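Local atomic coordinates of hydroxyglutarate synthase (Pseudomonas putida, PDB entry 6W1G), a protein that catalyses the iron(II)-dependent decarboxylation and hydroxylation of 2-oxoadipate to (R)-2-hydroxyglutarate in D-lysine catabolism. Residues G97-S102 with E397-V402; S149-R154 with D215-K220. All blocks are in the same frame, centred on the assembly; numbering follows the deposited sequence. Where two conformers were deposited one is given.

Contact 1: G97-S102 with E397-V402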
ATOM      1  N   GLY A  97      -9.065   3.983   4.138  1.00 12.18           N
ATOM      2  CA  GLY A  97      -9.725   3.385   3.010  1.00 13.46           C
ATOM      3  C   GLY A  97     -10.474   2.117   3.320  1.00 12.92           C
ATOM      4  O   GLY A  97     -10.339   1.514   4.384  1.00 14.53           O
ATOM      5  N   TYR A  98     -11.295   1.695   2.364  1.00 14.26           N
ATOM      6  CA  TYR A  98     -12.092   0.485   2.502  1.00 14.34           C
ATOM      7  C   TYR A  98     -12.229  -0.149   1.125  1.00 15.25           C
ATOM      8  O   TYR A  98     -12.570   0.513   0.141  1.00 18.90           O
ATOM      9  CB  TYR A  98     -13.480   0.822   3.077  1.00 17.12           C
ATOM     10  CG  TYR A  98     -14.376  -0.388   3.106  1.00 17.38           C
ATOM     11  CD1 TYR A  98     -14.091  -1.478   3.930  1.00 16.15           C
ATOM     12  CD2 TYR A  98     -15.485  -0.477   2.288  1.00 20.40           C
ATOM     13  CE1 TYR A  98     -14.864  -2.603   3.943  1.00 17.45           C
ATOM     14  CE2 TYR A  98     -16.280  -1.606   2.304  1.00 21.23           C
ATOM     15  CZ  TYR A  98     -15.985  -2.661   3.136  1.00 19.79           C
ATOM     16  OH  TYR A  98     -16.821  -3.764   3.110  1.00 21.16           O
ATOM     17  N   TYR A  99     -11.908  -1.441   1.060  1.00 14.00           N
ATOM     18  CA  TYR A  99     -11.833  -2.194  -0.188  1.00 16.22           C
ATOM     19  C   TYR A  99     -12.673  -3.445  -0.000  1.00 18.21           C
ATOM     20  O   TYR A  99     -12.311  -4.313   0.793  1.00 19.07           O
ATOM     21  CB  TYR A  99     -10.403  -2.598  -0.515  1.00 15.14           C
ATOM     22  CG  TYR A  99      -9.426  -1.432  -0.539  1.00 13.56           C
ATOM     23  CD1 TYR A  99      -8.874  -0.945   0.651  1.00 13.63           C
ATOM     24  CD2 TYR A  99      -9.053  -0.816  -1.716  1.00 14.17           C
ATOM     25  CE1 TYR A  99      -8.000   0.121   0.651  1.00 12.35           C
ATOM     26  CE2 TYR A  99      -8.190   0.245  -1.722  1.00 12.99           C
ATOM     27  CZ  TYR A  99      -7.660   0.705  -0.557  1.00 11.83           C
ATOM     28  OH  TYR A  99      -6.799   1.784  -0.600  1.00 12.43           O
ATOM     29  N   ASP A 100     -13.791  -3.541  -0.688  1.00 18.42           N
ATOM     30  CA  ASP A 100     -14.703  -4.670  -0.528  1.00 21.41           C
ATOM     31  C   ASP A 100     -14.637  -5.561  -1.747  1.00 22.96           C
ATOM     32  O   ASP A 100     -15.064  -5.168  -2.836  1.00 25.13           O
ATOM     33  CB  ASP A 100     -16.103  -4.117  -0.335  1.00 25.80           C
ATOM     34  CG  ASP A 100     -17.121  -5.184  -0.057  1.00 29.97           C
ATOM     35  OD1 ASP A 100     -16.701  -6.301   0.285  1.00 31.75           O
ATOM     36  OD2 ASP A 100     -18.313  -4.882  -0.176  1.00 32.26           O
ATOM     37  N   LEU A 101     -14.091  -6.749  -1.564  1.00 28.38           N
ATOM     38  CA  LEU A 101     -14.016  -7.702  -2.656  1.00 35.54           C
ATOM     39  C   LEU A 101     -15.202  -8.648  -2.727  1.00 37.91           C
ATOM     40  O   LEU A 101     -15.219  -9.519  -3.606  1.00 40.44           O
ATOM     41  CB  LEU A 101     -12.725  -8.508  -2.572  1.00 38.64           C
ATOM     42  CG  LEU A 101     -11.483  -7.809  -3.103  1.00 40.38           C
ATOM     43  CD1 LEU A 101     -10.235  -8.463  -2.565  1.00 42.69           C
ATOM     44  CD2 LEU A 101     -11.484  -7.812  -4.635  1.00 42.38           C
ATOM     45  N   SER A 102     -16.188  -8.526  -1.829  1.00 41.67           N
ATOM     46  CA  SER A 102     -17.378  -9.367  -1.936  0.82 44.27           C
ATOM     47  C   SER A 102     -18.006  -9.272  -3.321  1.00 49.96           C
ATOM     48  O   SER A 102     -18.602 -10.242  -3.800  1.00 53.58           O
ATOM     49  CB  SER A 102     -18.402  -8.979  -0.863  0.82 41.54           C
ATOM     50  OG  SER A 102     -17.849  -9.009   0.443  0.82 38.75           O
ATOM     51  N   GLU A 397      -0.565   6.887  -1.628  1.00  9.39           N
ATOM     52  CA  GLU A 397      -0.182   6.047  -0.509  1.00  9.06           C
ATOM     53  C   GLU A 397      -1.070   4.839  -0.322  1.00  9.07           C
ATOM     54  O   GLU A 397      -0.775   3.998   0.550  1.00 11.10           O
ATOM     55  CB  GLU A 397      -0.253   6.867   0.816  1.00 10.14           C
ATOM     56  CG  GLU A 397       0.578   8.107   0.784  1.00 10.49           C
ATOM     57  CD  GLU A 397       2.087   7.913   0.862  1.00 11.17           C
ATOM     58  OE1 GLU A 397       2.572   6.755   0.938  1.00 15.24           O
ATOM     59  OE2 GLU A 397       2.812   8.955   0.808  1.00 12.41           O
ATOM     60  N   ASP A 398      -2.139   4.722  -1.110  1.00  9.61           N
ATOM     61  CA  ASP A 398      -3.180   3.692  -0.923  1.00  9.92           C
ATOM     62  C   ASP A 398      -3.096   2.653  -2.044  1.00  9.96           C
ATOM     63  O   ASP A 398      -2.007   2.382  -2.558  1.00 10.07           O
ATOM     64  CB  ASP A 398      -4.500   4.413  -0.736  1.00 11.29           C
ATOM     65  CG  ASP A 398      -4.453   5.281   0.502  1.00 10.80           C
ATOM     66  OD1 ASP A 398      -4.383   4.695   1.594  1.00 11.68           O
ATOM     67  OD2 ASP A 398      -4.408   6.524   0.369  1.00 11.65           O
ATOM     68  N   PHE A 399      -4.227   2.038  -2.377  1.00 10.36           N
ATOM     69  CA  PHE A 399      -4.226   0.861  -3.235  1.00 10.06           C
ATOM     70  C   PHE A 399      -5.264   1.035  -4.337  1.00 11.54           C
ATOM     71  O   PHE A 399      -6.104   1.955  -4.288  1.00 11.52           O
ATOM     72  CB  PHE A 399      -4.459  -0.374  -2.377  1.00 10.94           C
ATOM     73  CG  PHE A 399      -3.319  -0.568  -1.411  1.00 10.68           C
ATOM     74  CD1 PHE A 399      -2.205  -1.246  -1.807  1.00 11.96           C
ATOM     75  CD2 PHE A 399      -3.302   0.021  -0.164  1.00 11.41           C
ATOM     76  CE1 PHE A 399      -1.112  -1.380  -1.003  1.00 11.89           C
ATOM     77  CE2 PHE A 399      -2.184  -0.063   0.644  1.00 11.48           C
ATOM     78  CZ  PHE A 399      -1.116  -0.817   0.262  1.00 11.35           C
ATOM     79  N   LEU A 400      -5.161   0.197  -5.370  1.00 12.48           N
ATOM     80  CA  LEU A 400      -6.101   0.325  -6.465  1.00 12.83           C
ATOM     81  C   LEU A 400      -7.530   0.067  -5.997  1.00 14.60           C
ATOM     82  O   LEU A 400      -7.776  -0.810  -5.152  1.00 15.53           O
ATOM     83  CB  LEU A 400      -5.707  -0.593  -7.623  1.00 13.72           C
ATOM     84  CG  LEU A 400      -4.391  -0.226  -8.330  1.00 14.30           C
ATOM     85  CD1 LEU A 400      -4.017  -1.300  -9.357  1.00 14.60           C
ATOM     86  CD2 LEU A 400      -4.469   1.166  -8.979  1.00 14.37           C
ATOM     87  N   PRO A 401      -8.494   0.827  -6.487  1.00 15.42           N
ATOM     88  CA  PRO A 401      -9.872   0.580  -6.073  1.00 18.40           C
ATOM     89  C   PRO A 401     -10.405  -0.720  -6.629  1.00 17.30           C
ATOM     90  O   PRO A 401      -9.957  -1.210  -7.667  1.00 19.26           O
ATOM     91  CB  PRO A 401     -10.642   1.772  -6.650  1.00 21.37           C
ATOM     92  CG  PRO A 401      -9.819   2.265  -7.769  1.00 21.03           C
ATOM     93  CD  PRO A 401      -8.390   1.971  -7.412  1.00 17.00           C
ATOM     94  N   VAL A 402     -11.376  -1.283  -5.908  1.00 21.05           N
ATOM     95  CA  VAL A 402     -12.126  -2.415  -6.419  1.00 26.75           C
ATOM     96  C   VAL A 402     -13.056  -1.917  -7.522  1.00 33.22           C
ATOM     97  O   VAL A 402     -13.712  -0.876  -7.372  1.00 36.74           O
ATOM     98  CB  VAL A 402     -12.939  -3.084  -5.293  1.00 28.17           C
ATOM     99  CG1 VAL A 402     -13.656  -4.334  -5.809  1.00 30.70           C
ATOM    100  CG2 VAL A 402     -12.068  -3.433  -4.086  1.00 28.13           C
TER
HETATM  101  O   HOH W   1      -5.822   2.465   1.744  1.00 15.21           O
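Tyr99 reaches from strand 94-100, at one edge of the five-stranded mixed sheet of this glyoxalase-clan enzyme, to Phe399 and Val402 of the irregular loop 397-402. The phenol end carries the polar contact. Phe399 N donates to Tyr99 OH at 3.1 Å, with a bent N-H...O angle of 140°. A water accepts from Tyr99 OH at 2.6 Å and donates to Asp398 OD1 at 2.7 Å. The hydroxyl is thus used both as acceptor and as donor. The carbonyls of Phe399 and Leu400 lie at the tyrosine ring edge, near its plane. Tyr99 OH and the water in turn lie in the plane of the Phe399 ring, at its edge. Tyr99 CG stands anti to its own carbonyl carbon (chi1 -54°), which sends the ring along the loop. Val402, a 2-oxoadipate-binding residue, touches Tyr99 CB with its CG2 at 4.0 Å. Its CG1 packs 3.4 Å from Asp100 O.

Further out, the side chain of Phe399 lies about 5 Å from the bound nickel ion. It meets His70, a ligand of nickel here and of iron(II) in the enzyme, edge-to-face. Arg298 makes a cation-pi contact with Phe399. Arg114 NE forms a salt bridge with Asp398 OD1, the oxygen that takes the water.

Contact 2: S149-R154 with D215-K220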
ATOM      1  N   SER A 149     -14.848 -22.364  14.338  1.00 28.10           N
ATOM      2  CA  SER A 149     -14.292 -22.960  15.547  1.00 33.04           C
ATOM      3  C   SER A 149     -12.773 -22.874  15.563  1.00 32.05           C
ATOM      4  O   SER A 149     -12.182 -22.536  16.594  1.00 36.35           O
ATOM      5  CB  SER A 149     -14.775 -24.393  15.756  1.00 37.06           C
ATOM      6  OG  SER A 149     -14.694 -25.155  14.564  1.00 40.88           O
ATOM      7  N   ILE A 150     -12.120 -23.125  14.420  1.00 28.45           N
ATOM      8  CA  ILE A 150     -10.665 -23.066  14.383  1.00 28.07           C
ATOM      9  C   ILE A 150     -10.195 -21.655  14.684  1.00 28.97           C
ATOM     10  O   ILE A 150      -9.273 -21.436  15.484  1.00 32.90           O
ATOM     11  CB  ILE A 150     -10.143 -23.562  13.022  1.00 29.00           C
ATOM     12  CG1 ILE A 150     -10.391 -25.062  12.916  1.00 32.90           C
ATOM     13  CG2 ILE A 150      -8.684 -23.230  12.875  1.00 27.57           C
ATOM     14  CD1 ILE A 150     -10.417 -25.570  11.496  1.00 35.24           C
ATOM     15  N   LEU A 151     -10.826 -20.667  14.046  1.00 25.37           N
ATOM     16  CA  LEU A 151     -10.410 -19.284  14.221  1.00 26.65           C
ATOM     17  C   LEU A 151     -10.712 -18.792  15.625  1.00 33.77           C
ATOM     18  O   LEU A 151      -9.957 -17.988  16.185  1.00 35.28           O
ATOM     19  CB  LEU A 151     -11.128 -18.402  13.198  1.00 22.64           C
ATOM     20  CG  LEU A 151     -10.669 -18.580  11.759  1.00 20.79           C
ATOM     21  CD1 LEU A 151     -11.573 -17.781  10.861  1.00 22.29           C
ATOM     22  CD2 LEU A 151      -9.230 -18.148  11.621  1.00 21.38           C
ATOM     23  N   ALA A 152     -11.804 -19.278  16.206  1.00 35.87           N
ATOM     24  CA  ALA A 152     -12.258 -18.733  17.478  1.00 38.61           C
ATOM     25  C   ALA A 152     -11.203 -18.921  18.552  1.00 40.08           C
ATOM     26  O   ALA A 152     -10.994 -18.034  19.394  1.00 42.33           O
ATOM     27  CB  ALA A 152     -13.559 -19.417  17.889  1.00 40.53           C
ATOM     28  N   LYS A 153     -10.527 -20.068  18.547  1.00 37.93           N
ATOM     29  CA  LYS A 153      -9.633 -20.411  19.639  1.00 39.37           C
ATOM     30  C   LYS A 153      -8.166 -20.087  19.404  1.00 36.15           C
ATOM     31  O   LYS A 153      -7.371 -20.222  20.341  1.00 40.22           O
ATOM     32  CB  LYS A 153      -9.733 -21.902  19.941  1.00 44.07           C
ATOM     33  CG  LYS A 153      -9.245 -22.805  18.800  1.00 46.62           C
ATOM     34  CD  LYS A 153      -9.766 -24.228  19.018  1.00 46.62           C
ATOM     35  CE  LYS A 153      -9.493 -25.147  17.838  1.00 46.77           C
ATOM     36  NZ  LYS A 153     -10.463 -26.275  17.813  1.00 48.42           N
ATOM     37  N   ARG A 154      -7.771 -19.692  18.199  1.00 29.99           N
ATOM     38  CA  ARG A 154      -6.365 -19.360  18.013  1.00 24.71           C
ATOM     39  C   ARG A 154      -6.052 -18.009  18.660  1.00 21.52           C
ATOM     40  O   ARG A 154      -6.925 -17.138  18.812  1.00 23.17           O
ATOM     41  CB  ARG A 154      -5.994 -19.361  16.539  1.00 24.33           C
ATOM     42  CG  ARG A 154      -6.446 -18.153  15.748  1.00 22.87           C
ATOM     43  CD  ARG A 154      -6.024 -18.322  14.298  1.00 20.69           C
ATOM     44  NE  ARG A 154      -6.309 -17.115  13.537  1.00 19.04           N
ATOM     45  CZ  ARG A 154      -5.980 -16.915  12.266  1.00 18.46           C
ATOM     46  NH1 ARG A 154      -5.324 -17.850  11.605  1.00 21.23           N
ATOM     47  NH2 ARG A 154      -6.298 -15.768  11.672  1.00 18.12           N
ATOM     48  N   ASP A 215      -5.906 -20.441   3.359  1.00 20.61           N
ATOM     49  CA  ASP A 215      -4.750 -19.644   3.736  1.00 20.32           C
ATOM     50  C   ASP A 215      -4.935 -18.995   5.110  1.00 19.34           C
ATOM     51  O   ASP A 215      -3.966 -18.869   5.868  1.00 21.88           O
ATOM     52  CB  ASP A 215      -4.447 -18.600   2.655  1.00 21.88           C
ATOM     53  CG  ASP A 215      -3.207 -17.784   2.964  1.00 23.09           C
ATOM     54  OD1 ASP A 215      -2.097 -18.359   2.945  1.00 25.59           O
ATOM     55  OD2 ASP A 215      -3.344 -16.578   3.245  1.00 24.71           O
ATOM     56  N   VAL A 216      -6.161 -18.577   5.434  1.00 17.70           N
ATOM     57  CA  VAL A 216      -6.451 -17.953   6.723  1.00 17.72           C
ATOM     58  C   VAL A 216      -6.674 -19.006   7.801  1.00 17.77           C
ATOM     59  O   VAL A 216      -6.056 -18.990   8.867  1.00 21.69           O
ATOM     60  CB  VAL A 216      -7.667 -17.013   6.591  1.00 17.34           C
ATOM     61  CG1 VAL A 216      -8.088 -16.463   7.956  1.00 19.92           C
ATOM     62  CG2 VAL A 216      -7.338 -15.863   5.644  1.00 19.23           C
ATOM     63  N   VAL A 217      -7.572 -19.948   7.547  1.00 19.53           N
ATOM     64  CA  VAL A 217      -8.021 -20.819   8.618  1.00 19.58           C
ATOM     65  C   VAL A 217      -6.984 -21.883   8.952  1.00 20.96           C
ATOM     66  O   VAL A 217      -6.851 -22.291  10.114  1.00 22.89           O
ATOM     67  CB  VAL A 217      -9.359 -21.474   8.220  1.00 22.41           C
ATOM     68  CG1 VAL A 217      -9.789 -22.467   9.261  1.00 23.73           C
ATOM     69  CG2 VAL A 217     -10.426 -20.428   8.022  1.00 23.36           C
ATOM     70  N   ALA A 218      -6.247 -22.359   7.958  1.00 21.79           N
ATOM     71  CA  ALA A 218      -5.404 -23.524   8.175  1.00 23.68           C
ATOM     72  C   ALA A 218      -4.080 -23.231   8.882  1.00 23.70           C
ATOM     73  O   ALA A 218      -3.398 -24.168   9.277  1.00 26.31           O
ATOM     74  CB  ALA A 218      -5.082 -24.238   6.857  1.00 26.15           C
ATOM     75  N   PHE A 219      -3.695 -21.972   9.035  1.00 25.92           N
ATOM     76  CA  PHE A 219      -2.387 -21.622   9.569  1.00 25.80           C
ATOM     77  C   PHE A 219      -2.525 -20.945  10.923  1.00 24.91           C
ATOM     78  O   PHE A 219      -3.606 -20.476  11.315  1.00 25.66           O
ATOM     79  CB  PHE A 219      -1.614 -20.737   8.582  1.00 27.30           C
ATOM     80  CG  PHE A 219      -1.298 -21.441   7.286  1.00 28.43           C
ATOM     81  CD1 PHE A 219      -2.215 -21.461   6.260  1.00 26.11           C
ATOM     82  CD2 PHE A 219      -0.106 -22.124   7.120  1.00 29.20           C
ATOM     83  CE1 PHE A 219      -1.939 -22.125   5.080  1.00 27.73           C
ATOM     84  CE2 PHE A 219       0.163 -22.797   5.938  1.00 29.84           C
ATOM     85  CZ  PHE A 219      -0.744 -22.790   4.927  1.00 28.97           C
ATOM     86  N   LYS A 220      -1.407 -20.904  11.630  1.00 23.80           N
ATOM     87  CA  LYS A 220      -1.425 -20.446  13.005  1.00 25.31           C
ATOM     88  C   LYS A 220      -1.721 -18.958  13.109  1.00 23.86           C
ATOM     89  O   LYS A 220      -2.250 -18.511  14.140  1.00 25.17           O
ATOM     90  CB  LYS A 220      -0.087 -20.744  13.667  1.00 30.63           C
ATOM     91  CG  LYS A 220       0.235 -22.236  13.762  1.00 36.60           C
ATOM     92  CD  LYS A 220       1.473 -22.492  14.622  1.00 40.45           C
ATOM     93  CE  LYS A 220       2.066 -23.866  14.373  1.00 44.03           C
ATOM     94  NZ  LYS A 220       3.422 -24.003  14.991  1.00 46.56           N
TER
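Ile150 and Leu151 of helix 141-153 meet Val217 of helix 211-217 in a buried, mainly apolar contact between the C-terminal parts of two helices, closed by Arg154. The centre of the contact lies about 25 Å from the centre of the chain. Ile150 CG2 lies 3.9 Å from Val217 CG1 and 3.4 Å from Val217 O. The other valine methyl, Val217 CG2, touches Leu151 CD1 at 4.0 Å. The side chains cross at about right angles. Leu151 CD2 also reaches Val216 CG1 at 4.2 Å.

Two helices pack here, and Arg154 reaches the carbonyls of Val216 and Phe219, where helix 211-217 gives way to loop. Its chain runs extended from CG to NE. Both bonds to these carbonyls are weak. Arg154 NH1 to Val216 O is 3.1 Å at 122°. Arg154 NH1 to Phe219 O is 3.2 Å at 129°. Phe219 O lies in the guanidinium plane, at its edge. Leu151 CD2 sits 3.5 Å above that plane, over its centre. The stronger partner of the guanidinium is Glu80, which forms a salt bridge with NE. A leucine here has no guanidinium, and would probably leave Glu80 without this charge partner and the carbonyls of Val216 and Phe219 without the NH1 donor. Within segment 215-220, Asp215 forms a salt bridge with Arg74, a residue of the 2-oxoadipate site.

In the fold
The centre of contact 1 lies about 10 Å from the centre of the chain, and contact 2 lies much further out. The more central contact is nevertheless the less buried one: contact 1 is partly buried, contact 2 buried. Their centres are 24 Å apart, and their nearest atoms are about 11 Å apart. They share no helix or strand. Contact 2 is nested within the chain loop closed by contact 1. Contact 1 ties a sheet edge to a loop near the nickel ion, using a hydroxyl, a water and a backbone N-H. Contact 2 joins two helix ends through aliphatic side chains and an arginine. Each adjoins the substrate site: contact 1 holds Val402, while the side chain of Val216 in contact 2 is about 4 Å from that of Arg74.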